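Local coordinates for protein DyP2 (Amycolatopsis sp. ATCC 39116, PDB 4G2C) that is a haem-dependent dye-decolorizing peroxidase that oxidises dyes and probably lignin-related compounds, at residues A[330-342]-A[349-361]. Residues are numbered along the deposited sequence; the frame is centred on the assembly and turned at random.
With HEM (protoporphyrin IX containing Fe), chain C; ACT (acetate ion), chain K; ACT (acetate ion), chain H.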
loop_
_atom_site.group_PDB
_atom_site.type_symbol
_atom_site.label_atom_id
_atom_site.label_comp_id
_atom_site.label_asym_id
_atom_site.label_seq_id
_atom_site.Cartn_x
_atom_site.Cartn_y
_atom_site.Cartn_z
ATOM N N VAL A 330 8.778 12.119 -11.699
ATOM C CA VAL A 330 8.834 12.098 -10.252
ATOM C C VAL A 330 9.997 11.201 -9.857
ATOM O O VAL A 330 10.046 10.047 -10.263
ATOM C CB VAL A 330 7.543 11.512 -9.666
ATOM C CG1 VAL A 330 7.672 11.375 -8.141
ATOM C CG2 VAL A 330 6.350 12.391 -10.049
ATOM N N GLY A 331 10.932 11.720 -9.069
ATOM C CA GLY A 331 12.103 10.930 -8.716
ATOM C C GLY A 331 11.916 10.054 -7.491
ATOM O O GLY A 331 11.033 10.300 -6.683
ATOM N N ASN A 332 12.767 9.041 -7.351
ATOM C CA ASN A 332 12.837 8.237 -6.132
ATOM C C ASN A 332 14.279 7.919 -5.711
ATOM O O ASN A 332 14.506 7.207 -4.731
ATOM C CB ASN A 332 12.057 6.921 -6.284
ATOM C CG ASN A 332 11.684 6.318 -4.947
ATOM O OD1 ASN A 332 11.288 7.036 -4.037
ATOM N ND2 ASN A 332 11.833 5.003 -4.812
ATOM N N ASP A 333 15.244 8.446 -6.458
ATOM C CA ASP A 333 16.648 8.179 -6.207
ATOM C C ASP A 333 17.249 9.148 -5.186
ATOM O O ASP A 333 18.000 10.057 -5.542
ATOM C CB ASP A 333 17.424 8.276 -7.513
ATOM C CG ASP A 333 18.716 7.515 -7.460
ATOM O OD1 ASP A 333 18.902 6.771 -6.478
ATOM O OD2 ASP A 333 19.533 7.660 -8.389
ATOM N N PHE A 334 16.905 8.950 -3.920
ATOM C CA PHE A 334 17.424 9.782 -2.834
ATOM C C PHE A 334 17.425 8.993 -1.526
ATOM O O PHE A 334 16.691 8.009 -1.374
ATOM C CB PHE A 334 16.543 11.024 -2.635
ATOM C CG PHE A 334 15.123 10.697 -2.254
ATOM C CD1 PHE A 334 14.781 10.453 -0.918
ATOM C CD2 PHE A 334 14.143 10.577 -3.230
ATOM C CE1 PHE A 334 13.477 10.129 -0.558
ATOM C CE2 PHE A 334 12.827 10.237 -2.886
ATOM C CZ PHE A 334 12.489 10.020 -1.546
ATOM N N SER A 335 18.254 9.440 -0.589
ATOM C CA SER A 335 18.257 8.948 0.778
ATOM C C SER A 335 18.285 10.192 1.641
ATOM O O SER A 335 18.282 11.304 1.128
ATOM C CB SER A 335 19.507 8.099 1.067
ATOM O OG SER A 335 20.669 8.910 1.189
ATOM N N TYR A 336 18.334 10.008 2.956
ATOM C CA TYR A 336 18.390 11.134 3.876
ATOM C C TYR A 336 19.793 11.359 4.464
ATOM O O TYR A 336 19.936 12.003 5.506
ATOM C CB TYR A 336 17.380 10.919 5.001
ATOM C CG TYR A 336 15.991 10.744 4.476
ATOM C CD1 TYR A 336 15.254 11.842 4.043
ATOM C CD2 TYR A 336 15.414 9.483 4.395
ATOM C CE1 TYR A 336 13.978 11.688 3.535
ATOM C CE2 TYR A 336 14.142 9.319 3.896
ATOM C CZ TYR A 336 13.429 10.428 3.468
ATOM O OH TYR A 336 12.159 10.272 2.977
ATOM N N ASP A 337 20.812 10.822 3.794
ATOM C CA ASP A 337 22.180 10.863 4.309
ATOM C C ASP A 337 22.773 12.275 4.298
ATOM O O ASP A 337 23.742 12.539 4.995
ATOM C CB ASP A 337 23.082 9.881 3.539
ATOM C CG ASP A 337 22.824 8.427 3.916
ATOM O OD1 ASP A 337 22.087 8.180 4.898
ATOM O OD2 ASP A 337 23.354 7.530 3.234
ATOM N N SER A 338 22.197 13.167 3.495
ATOM C CA SER A 338 22.544 14.589 3.531
ATOM C C SER A 338 21.468 15.410 4.213
ATOM O O SER A 338 21.342 16.610 3.944
ATOM C CB SER A 338 22.748 15.144 2.123
ATOM O OG SER A 338 23.891 14.590 1.510
ATOM N N ASP A 339 20.714 14.770 5.106
ATOM C CA ASP A 339 19.565 15.389 5.770
ATOM C C ASP A 339 19.417 14.751 7.165
ATOM O O ASP A 339 18.316 14.591 7.686
ATOM C CB ASP A 339 18.309 15.137 4.921
ATOM C CG ASP A 339 17.123 16.035 5.293
ATOM O OD1 ASP A 339 17.236 16.918 6.170
ATOM O OD2 ASP A 339 16.056 15.863 4.664
ATOM N N LYS A 340 20.539 14.376 7.759
ATOM C CA LYS A 340 20.547 13.663 9.041
ATOM C C LYS A 340 19.980 14.489 10.200
ATOM O O LYS A 340 19.612 13.941 11.235
ATOM C CB LYS A 340 21.966 13.176 9.370
ATOM C CG LYS A 340 22.487 12.089 8.420
ATOM C CD LYS A 340 23.838 11.559 8.880
ATOM C CE LYS A 340 24.326 10.398 8.009
ATOM N NZ LYS A 340 25.305 10.840 6.967
ATOM N N LEU A 341 19.900 15.802 10.014
ATOM C CA LEU A 341 19.353 16.700 11.026
ATOM C C LEU A 341 17.874 17.012 10.782
ATOM O O LEU A 341 17.234 17.700 11.587
ATOM C CB LEU A 341 20.154 18.004 11.051
ATOM C CG LEU A 341 21.607 17.920 11.540
ATOM C CD1 LEU A 341 22.388 19.181 11.188
ATOM C CD2 LEU A 341 21.613 17.708 13.036
ATOM N N GLY A 342 17.340 16.528 9.662
ATOM C CA GLY A 342 15.936 16.731 9.346
ATOM C C GLY A 342 15.553 18.173 9.051
ATOM O O GLY A 342 14.397 18.557 9.204
ATOM N N ALA A 349 8.000 13.343 8.831
ATOM C CA ALA A 349 7.257 13.326 7.564
ATOM C C ALA A 349 6.851 11.883 7.237
ATOM O O ALA A 349 7.574 10.943 7.572
ATOM C CB ALA A 349 8.075 13.940 6.427
ATOM N N HIS A 350 5.704 11.703 6.589
ATOM C CA HIS A 350 5.139 10.360 6.380
ATOM C C HIS A 350 6.109 9.335 5.756
ATOM O O HIS A 350 6.286 8.228 6.282
ATOM C CB HIS A 350 3.860 10.470 5.544
ATOM C CG HIS A 350 3.247 9.151 5.154
ATOM N ND1 HIS A 350 2.857 8.194 6.069
ATOM C CD2 HIS A 350 2.906 8.662 3.935
ATOM C CE1 HIS A 350 2.339 7.158 5.432
ATOM N NE2 HIS A 350 2.342 7.425 4.137
ATOM N N ILE A 351 6.720 9.696 4.631
ATOM C CA ILE A 351 7.589 8.752 3.935
ATOM C C ILE A 351 8.888 8.475 4.697
ATOM O O ILE A 351 9.496 7.412 4.524
ATOM C CB ILE A 351 7.898 9.197 2.468
ATOM C CG1 ILE A 351 8.773 10.463 2.428
ATOM C CG2 ILE A 351 6.599 9.392 1.683
ATOM C CD1 ILE A 351 9.281 10.810 1.003
ATOM N N ARG A 352 9.307 9.419 5.543
ATOM C CA ARG A 352 10.542 9.260 6.309
ATOM C C ARG A 352 10.283 8.365 7.524
ATOM O O ARG A 352 11.108 7.517 7.858
ATOM C CB ARG A 352 11.131 10.622 6.727
ATOM C CG ARG A 352 12.560 10.522 7.309
ATOM C CD ARG A 352 13.259 11.892 7.529
ATOM N NE ARG A 352 14.606 11.721 8.076
ATOM C CZ ARG A 352 15.618 12.573 7.910
ATOM N NH1 ARG A 352 15.457 13.692 7.213
ATOM N NH2 ARG A 352 16.802 12.297 8.446
ATOM N N LYS A 353 9.130 8.560 8.165
ATOM C CA LYS A 353 8.633 7.668 9.212
ATOM C C LYS A 353 8.534 6.228 8.671
ATOM O O LYS A 353 8.963 5.281 9.325
ATOM C CB LYS A 353 7.241 8.106 9.706
ATOM C CG LYS A 353 7.160 9.364 10.597
ATOM C CD LYS A 353 7.741 9.175 12.029
ATOM C CE LYS A 353 6.794 8.419 12.940
ATOM N NZ LYS A 353 7.224 8.336 14.362
ATOM N N THR A 354 7.981 6.076 7.471
ATOM C CA THR A 354 7.642 4.751 6.962
ATOM C C THR A 354 8.754 4.115 6.117
ATOM O O THR A 354 8.711 2.929 5.800
ATOM C CB THR A 354 6.328 4.781 6.183
ATOM O OG1 THR A 354 6.479 5.602 5.021
ATOM C CG2 THR A 354 5.224 5.358 7.065
ATOM N N ASN A 355 9.739 4.920 5.751
ATOM C CA ASN A 355 10.963 4.417 5.143
ATOM C C ASN A 355 12.082 5.423 5.336
ATOM O O ASN A 355 12.308 6.296 4.488
ATOM C CB ASN A 355 10.779 4.107 3.655
ATOM C CG ASN A 355 12.061 3.609 3.007
ATOM O OD1 ASN A 355 13.065 3.395 3.695
ATOM N ND2 ASN A 355 12.034 3.409 1.683
ATOM N N PRO A 356 12.782 5.307 6.467
ATOM C CA PRO A 356 13.963 6.109 6.780
ATOM C C PRO A 356 15.131 5.874 5.812
ATOM O O PRO A 356 16.124 6.585 5.906
ATOM C CB PRO A 356 14.368 5.617 8.185
ATOM C CG PRO A 356 13.187 4.856 8.709
ATOM C CD PRO A 356 12.500 4.295 7.502
ATOM N N ARG A 357 15.032 4.892 4.924
ATOM C CA ARG A 357 16.083 4.659 3.935
ATOM C C ARG A 357 17.478 4.581 4.560
ATOM O O ARG A 357 18.431 5.172 4.047
ATOM C CB ARG A 357 16.038 5.737 2.836
ATOM C CG ARG A 357 14.740 5.712 2.033
ATOM C CD ARG A 357 14.652 6.783 0.945
ATOM N NE ARG A 357 13.306 6.774 0.370
ATOM C CZ ARG A 357 13.018 6.855 -0.932
ATOM N NH1 ARG A 357 13.973 7.005 -1.839
ATOM N NH2 ARG A 357 11.751 6.807 -1.320
ATOM N N GLY A 358 17.592 3.865 5.675
ATOM C CA GLY A 358 18.887 3.631 6.297
ATOM C C GLY A 358 19.301 4.650 7.356
ATOM O O GLY A 358 20.374 4.540 7.948
ATOM N N SER A 359 18.446 5.633 7.613
ATOM C CA SER A 359 18.760 6.678 8.576
ATOM C C SER A 359 17.993 6.532 9.895
ATOM O O SER A 359 18.075 7.412 10.756
ATOM C CB SER A 359 18.442 8.043 7.967
ATOM O OG SER A 359 17.042 8.183 7.791
ATOM N N GLY A 360 17.241 5.437 10.044
ATOM C CA GLY A 360 16.367 5.236 11.197
ATOM C C GLY A 360 17.104 5.264 12.520
ATOM O O GLY A 360 16.613 5.812 13.516
ATOM N N GLY A 361 18.289 4.659 12.535
ATOM C CA GLY A 361 19.126 4.683 13.715
ATOM C C GLY A 361 18.877 3.558 14.707
ATOM O O GLY A 361 19.640 3.397 15.668
HETATM C CHA HEM C . 4.385 6.662 0.484
HETATM C CHB HEM C . 0.080 8.751 1.341
HETATM C CHC HEM C . -1.228 5.031 4.178
HETATM C CHD HEM C . 3.315 3.375 3.951
HETATM C C1A HEM C . 3.331 7.544 0.452
HETATM C C2A HEM C . 3.284 8.764 -0.328
HETATM C C3A HEM C . 2.094 9.330 -0.091
HETATM C C4A HEM C . 1.352 8.495 0.839
HETATM C CMA HEM C . 1.577 10.648 -0.692
HETATM C CAA HEM C . 4.421 9.276 -1.256
HETATM C CBA HEM C . 4.299 8.604 -2.627
HETATM C CGA HEM C . 4.995 7.263 -2.666
HETATM O O1A HEM C . 6.191 7.172 -2.334
HETATM O O2A HEM C . 4.357 6.255 -3.035
HETATM C C1B HEM C . -0.667 7.948 2.191
HETATM C C2B HEM C . -2.028 8.180 2.674
HETATM C C3B HEM C . -2.372 7.138 3.456
HETATM C C4B HEM C . -1.266 6.212 3.482
HETATM C CMB HEM C . -2.887 9.428 2.347
HETATM C CAB HEM C . -3.698 6.869 4.202
HETATM C CBB HEM C . -4.828 7.478 3.834
HETATM C C1C HEM C . -0.085 4.303 4.426
HETATM C C2C HEM C . 0.049 3.231 5.399
HETATM C C3C HEM C . 1.307 2.766 5.316
HETATM C C4C HEM C . 1.999 3.533 4.299
HETATM C CMC HEM C . -1.080 2.700 6.328
HETATM C CAC HEM C . 1.956 1.650 6.170
HETATM C CBC HEM C . 1.448 1.293 7.359
HETATM C C1D HEM C . 3.997 4.060 2.968
HETATM C C2D HEM C . 5.303 3.693 2.489
HETATM C C3D HEM C . 5.608 4.713 1.403
HETATM C C4D HEM C . 4.486 5.596 1.342
HETATM C CMD HEM C . 6.173 2.517 2.967
HETATM C CAD HEM C . 6.864 4.832 0.564
HETATM C CBD HEM C . 7.885 5.435 1.507
HETATM C CGD HEM C . 9.171 5.414 0.729
HETATM O O1D HEM C . 9.572 4.305 0.289
HETATM O O2D HEM C . 9.745 6.517 0.520
HETATM N NA HEM C . 2.147 7.406 1.138
HETATM N NB HEM C . -0.250 6.737 2.707
HETATM N NC HEM C . 1.128 4.461 3.773
HETATM N ND HEM C . 3.558 5.179 2.269
HETATM FE FE HEM C . 1.656 6.101 2.605
HETATM C C ACT K . 22.754 16.899 7.374
HETATM O O ACT K . 23.200 15.763 7.063
HETATM O OXT ACT K . 21.598 16.991 7.869
HETATM C CH3 ACT K . 23.564 18.131 7.165
HETATM C C ACT H . 24.310 6.922 -0.282
HETATM O O ACT H . 25.299 7.360 0.362
HETATM O OXT ACT H . 23.178 7.374 0.040
HETATM C CH3 ACT H . 24.474 5.911 -1.382
HETATM O O HOH W 1 11.527 7.696 2.372
HETATM O O HOH W 2 19.377 7.833 4.402
#
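Phe334 and Tyr336 each carry a guanidinium flat on the ring, Arg357 and Arg352 respectively, where the loop 330-342 of this DyP-type peroxidase packs on the short proximal helix 350-354, whose His350 NE2 binds the haem iron, and on the turn after it. The Arg357 plane lies 9° from that of Phe334, an off-centre cation-pi contact with Arg357 CZ 3.7 Å from the Phe334 centroid. Arg352 runs extended across one Tyr336 face, CG over the ring centre. Among the hydrogen bonds, Arg357 grips Asn332 end-on, NH2 to OD1 (2.8 Å) and NH1 to the backbone O; NH2 also gives a nearly straight bond to haem propionate O2D (2.7 Å), and NH1 one to Phe334 O. A leucine in place of Arg357 would probably cost haem O2D its arginine partner, deprive Asn332 OD1 and Phe334 O of this donor, and free the Phe334 ring to shift. Arg352 NH1 and NH2 both converge on Asp339 O, which also closes a turn with Gly342 N; NH1 makes a long salt bridge to Asp339 OD2, itself hydrogen-bonded to Thr319 OG1. With CG anti to its carbonyl carbon (chi1 -57°), the Tyr336 ring lies against Arg352, Asn355 O and Pro356 O at its edge; OH meets Ile351 CG1 at 3.4 Å, and a water 2.7 Å from Tyr336 OH accepts from Arg357 NE beside haem O2D.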